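Side-chain contact in ACP (Streptomyces sp. MSC090213JE08, PDB 6KXF), which probably carries the growing acyl chain on a phosphopantetheine arm and presents it to the ketosynthase/chain length factor during ishigamide polyketide biosynthesis: residues A50-M53 and V58-M61. Sequence-based numbering, arbitrary orientation.
Sequences ALEM and VIDM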
# COMPACT_ATOMS: atom_id res chain seq x y z
N ALA C 50 27.15 -4.54 -6.23
CA ALA C 50 27.74 -4.68 -7.60
C ALA C 50 29.06 -5.46 -7.55
O ALA C 50 29.24 -6.41 -8.30
CB ALA C 50 27.91 -3.31 -8.24
N LEU C 51 29.96 -5.11 -6.63
CA LEU C 51 31.22 -5.85 -6.48
C LEU C 51 30.94 -7.34 -6.22
O LEU C 51 31.54 -8.19 -6.89
CB LEU C 51 32.04 -5.24 -5.33
CG LEU C 51 32.38 -3.76 -5.48
CD1 LEU C 51 33.13 -3.25 -4.26
CD2 LEU C 51 33.18 -3.51 -6.76
N GLU C 52 30.05 -7.66 -5.27
CA GLU C 52 29.72 -9.03 -4.91
C GLU C 52 29.34 -9.82 -6.17
O GLU C 52 29.78 -10.95 -6.38
CB GLU C 52 28.55 -9.07 -3.92
CG GLU C 52 28.91 -8.89 -2.46
CD GLU C 52 27.77 -9.23 -1.48
OE1 GLU C 52 26.60 -9.04 -1.83
OE2 GLU C 52 28.06 -9.70 -0.37
N MET C 53 28.47 -9.23 -6.99
CA MET C 53 27.97 -9.89 -8.19
C MET C 53 29.08 -10.06 -9.22
O MET C 53 29.18 -11.13 -9.83
CB MET C 53 26.83 -9.09 -8.81
CG MET C 53 25.85 -9.96 -9.56
SD MET C 53 24.41 -9.02 -10.10
CE MET C 53 24.05 -8.02 -8.65
N VAL C 58 31.40 -12.69 -1.36
CA VAL C 58 30.58 -12.17 -0.29
C VAL C 58 31.41 -11.15 0.46
O VAL C 58 32.48 -11.49 0.97
CB VAL C 58 30.09 -13.29 0.65
CG1 VAL C 58 29.28 -12.72 1.81
CG2 VAL C 58 29.31 -14.36 -0.10
N ILE C 59 30.90 -9.92 0.53
CA ILE C 59 31.45 -8.87 1.37
C ILE C 59 30.52 -8.68 2.57
O ILE C 59 29.30 -8.52 2.41
CB ILE C 59 31.63 -7.56 0.58
CG1 ILE C 59 32.41 -7.76 -0.72
CG2 ILE C 59 32.26 -6.50 1.47
CD1 ILE C 59 32.35 -6.59 -1.67
N ASP C 60 31.10 -8.70 3.77
CA ASP C 60 30.38 -8.53 5.01
C ASP C 60 29.90 -7.08 5.07
O ASP C 60 30.72 -6.15 4.95
CB ASP C 60 31.26 -8.95 6.19
CG ASP C 60 30.69 -8.60 7.55
OD1 ASP C 60 29.45 -8.57 7.67
OD2 ASP C 60 31.49 -8.35 8.47
N MET C 61 28.59 -6.89 5.26
CA MET C 61 28.00 -5.54 5.14
C MET C 61 28.27 -4.69 6.40
O MET C 61 27.98 -3.50 6.41
CB MET C 61 26.50 -5.59 4.81
CG MET C 61 26.28 -6.14 3.40
SD MET C 61 24.58 -6.10 2.78
CE MET C 61 24.39 -4.34 2.56
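The backbone N-H of Ile-59 is bound by the carboxylate of Glu-52, 3.0 Å from N to OE2, and the pair shows how one buried acid can serve a fold and an interface together. OE2 accepts through its anti lone pair, with an angle of 153° at the hydrogen. Each carboxylate oxygen has its own partner: OE1 forms a salt bridge outward to a basic side chain of another protein, and the two bonds together probably limit rotation of the group. The chain runs extended beyond CG (chi2 -168°), carrying the acid from the helix across to the loop. The bond ties the C-terminal part of helix 41-55 to the loop that follows it in the helical acyl-carrier-protein fold; helix 41-55 starts at Ser-41, which lines the pocket of the bound acyl-phosphopantetheine analogue. Cut back to an alanine, the position would probably leave the Ile-59 amide without this acceptor and the other protein's basic side chain without this partner. The Glu-52 side chain slants across that of Ile-59, its CG 4.1 Å from CG1 of Ile-59. With CG1 anti to its carbonyl carbon (chi1 -52°), Ile-59 brings CD1 to 3.9 Å from CB of Leu-51, while Val-76 of helix 72-81 also touches Ile-59.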